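Local coordinates for protein N-acetylmuramoyl-L-alanine amidase XlyA (Bacillus subtilis, PDB 3HMB) that hydrolyses the amide link between N-acetylmuramoyl residues and L-amino acids in cell-wall glycopeptides, here as the zinc-binding catalytic domain of a bacterial autolysin, at residues 8-13 / 67-72. The protein carries 5 engineered substitutions. Numbering follows the deposited sequence.
Engineered in segment 8-13: Lys10 (natural residue Asp).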
loop_
_atom_site.group_PDB
_atom_site.type_symbol
_atom_site.label_atom_id
_atom_site.label_comp_id
_atom_site.label_asym_id
_atom_site.label_seq_id
_atom_site.Cartn_x
_atom_site.Cartn_y
_atom_site.Cartn_z
ATOM N N ILE A 8 -9.340 8.616 3.777
ATOM C CA ILE A 8 -9.987 8.351 5.047
ATOM C C ILE A 8 -9.041 7.637 6.008
ATOM O O ILE A 8 -8.469 6.594 5.681
ATOM C CB ILE A 8 -11.266 7.487 4.856
ATOM C CG1 ILE A 8 -12.329 8.276 4.091
ATOM C CG2 ILE A 8 -11.857 7.112 6.198
ATOM C CD1 ILE A 8 -12.188 8.236 2.604
ATOM N N GLN A 9 -8.864 8.192 7.198
ATOM C CA GLN A 9 -7.989 7.538 8.158
ATOM C C GLN A 9 -8.749 6.610 9.086
ATOM O O GLN A 9 -9.752 6.992 9.669
ATOM C CB GLN A 9 -7.213 8.578 8.959
ATOM C CG GLN A 9 -6.193 9.302 8.099
ATOM C CD GLN A 9 -5.394 10.297 8.884
ATOM O OE1 GLN A 9 -5.956 11.196 9.502
ATOM N NE2 GLN A 9 -4.071 10.151 8.871
ATOM N N LYS A 10 -8.277 5.372 9.186
ATOM C CA LYS A 10 -8.870 4.359 10.058
ATOM C C LYS A 10 -7.725 3.506 10.591
ATOM O O LYS A 10 -7.552 2.352 10.193
ATOM C CB LYS A 10 -9.874 3.477 9.295
ATOM C CG LYS A 10 -11.231 4.138 9.031
ATOM C CD LYS A 10 -11.914 4.580 10.333
ATOM C CE LYS A 10 -13.106 5.530 10.090
ATOM N NZ LYS A 10 -14.258 4.914 9.342
ATOM N N PHE A 11 -6.935 4.096 11.483
ATOM C CA PHE A 11 -5.784 3.408 12.053
ATOM C C PHE A 11 -6.120 2.138 12.821
ATOM O O PHE A 11 -7.101 2.074 13.566
ATOM C CB PHE A 11 -4.990 4.356 12.959
ATOM C CG PHE A 11 -4.245 5.442 12.212
ATOM C CD1 PHE A 11 -3.487 6.380 12.907
ATOM C CD2 PHE A 11 -4.290 5.520 10.817
ATOM C CE1 PHE A 11 -2.779 7.382 12.240
ATOM C CE2 PHE A 11 -3.583 6.523 10.128
ATOM C CZ PHE A 11 -2.826 7.454 10.842
ATOM N N ILE A 12 -5.312 1.108 12.593
ATOM C CA ILE A 12 -5.453 -0.158 13.296
ATOM C C ILE A 12 -5.174 0.255 14.731
ATOM O O ILE A 12 -4.238 1.019 14.992
ATOM C CB ILE A 12 -4.380 -1.141 12.855
ATOM C CG1 ILE A 12 -4.538 -1.410 11.361
ATOM C CG2 ILE A 12 -4.457 -2.406 13.690
ATOM C CD1 ILE A 12 -3.434 -2.226 10.763
ATOM N N PRO A 13 -5.987 -0.222 15.679
ATOM C CA PRO A 13 -5.730 0.179 17.064
ATOM C C PRO A 13 -4.349 -0.230 17.586
ATOM O O PRO A 13 -3.785 -1.259 17.188
ATOM C CB PRO A 13 -6.881 -0.467 17.831
ATOM C CG PRO A 13 -7.173 -1.684 17.025
ATOM C CD PRO A 13 -7.063 -1.223 15.596
ATOM N N GLU A 67 -11.692 5.949 -3.498
ATOM C CA GLU A 67 -10.992 6.711 -2.469
ATOM C C GLU A 67 -9.804 5.973 -1.845
ATOM O O GLU A 67 -9.425 4.887 -2.283
ATOM C CB GLU A 67 -11.979 7.089 -1.378
ATOM C CG GLU A 67 -12.311 5.921 -0.481
ATOM C CD GLU A 67 -13.780 5.818 -0.157
ATOM O OE1 GLU A 67 -14.457 6.870 -0.086
ATOM O OE2 GLU A 67 -14.241 4.672 0.045
ATOM N N ILE A 68 -9.242 6.554 -0.792
ATOM C CA ILE A 68 -8.077 5.970 -0.147
ATOM C C ILE A 68 -8.187 5.846 1.371
ATOM O O ILE A 68 -8.640 6.775 2.048
ATOM C CB ILE A 68 -6.824 6.812 -0.476
ATOM C CG1 ILE A 68 -6.640 6.895 -1.992
ATOM C CG2 ILE A 68 -5.603 6.218 0.193
ATOM C CD1 ILE A 68 -5.648 7.926 -2.417
ATOM N N TYR A 69 -7.753 4.708 1.907
ATOM C CA TYR A 69 -7.774 4.499 3.354
ATOM C C TYR A 69 -6.392 4.329 3.963
ATOM O O TYR A 69 -5.567 3.568 3.452
ATOM C CB TYR A 69 -8.591 3.271 3.726
ATOM C CG TYR A 69 -10.045 3.563 3.912
ATOM C CD1 TYR A 69 -10.860 3.822 2.813
ATOM C CD2 TYR A 69 -10.613 3.585 5.189
ATOM C CE1 TYR A 69 -12.206 4.093 2.972
ATOM C CE2 TYR A 69 -11.956 3.855 5.360
ATOM C CZ TYR A 69 -12.750 4.105 4.245
ATOM O OH TYR A 69 -14.090 4.353 4.401
ATOM N N GLN A 70 -6.155 5.027 5.070
ATOM C CA GLN A 70 -4.886 4.919 5.777
ATOM C C GLN A 70 -5.078 4.068 7.039
ATOM O O GLN A 70 -5.893 4.395 7.897
ATOM C CB GLN A 70 -4.366 6.297 6.170
ATOM C CG GLN A 70 -2.964 6.236 6.732
ATOM C CD GLN A 70 -2.394 7.606 7.001
ATOM O OE1 GLN A 70 -3.009 8.619 6.665
ATOM N NE2 GLN A 70 -1.206 7.651 7.605
ATOM N N HIS A 71 -4.309 2.991 7.157
ATOM C CA HIS A 71 -4.427 2.079 8.293
ATOM C C HIS A 71 -3.333 2.245 9.338
ATOM O O HIS A 71 -3.462 1.752 10.463
ATOM C CB HIS A 71 -4.382 0.636 7.787
ATOM C CG HIS A 71 -5.096 0.437 6.490
ATOM N ND1 HIS A 71 -6.470 0.466 6.385
ATOM C CD2 HIS A 71 -4.627 0.253 5.234
ATOM C CE1 HIS A 71 -6.816 0.310 5.121
ATOM N NE2 HIS A 71 -5.716 0.180 4.402
ATOM N N LEU A 72 -2.268 2.946 8.964
ATOM C CA LEU A 72 -1.114 3.109 9.836
ATOM C C LEU A 72 -0.450 4.462 9.689
ATOM O O LEU A 72 -0.352 4.991 8.585
ATOM C CB LEU A 72 -0.084 2.032 9.492
ATOM C CG LEU A 72 0.216 0.854 10.409
ATOM C CD1 LEU A 72 -0.982 0.441 11.247
ATOM C CD2 LEU A 72 0.692 -0.282 9.533
HETATM O O HOH W 1 -7.521 0.001 8.874
#
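Ile8 pairs with Tyr69 and Gln9 with Gln70 in parallel register: Ile8 N donates to Ile68 O, Gln70 N to Ile8 O (2.9 Å), and Lys10 N to Gln70 O (2.9 Å); beyond the strands, Ile12 N still reaches His71 O (2.9 Å). On the face carrying Ile8 and Tyr69, CB of Ile8 sits 3.7 Å from the Tyr69 ring centroid and 12° off its normal, which identifies a CH-pi contact over the face. CG of Lys10, an engineered residue, meets the same ring at its edge. On the Gln9 and Gln70 face the two side chains run side by side, their amide planes turned 43° apart, and Gln9 NE2 donates to Gln70 OE1 (2.9 Å) from above the carbonyl plane. With CG anti to the backbone N (chi1 -172°), the extended Gln70 passes the edge of the Phe11 ring, CG to CE2 3.5 Å, and its NE2 donates to Leu72 O, so both ends of the amide are held. A water joins Lys10 O to His71 ND1, while His71 NE2 is hydrogen-bonded to Thr62 OG1. Helix 43-50 packs against Tyr69. This pairing adds outermost strand 7-9 to strand 68-70 in the mixed sheet of this amidase 2 family domain.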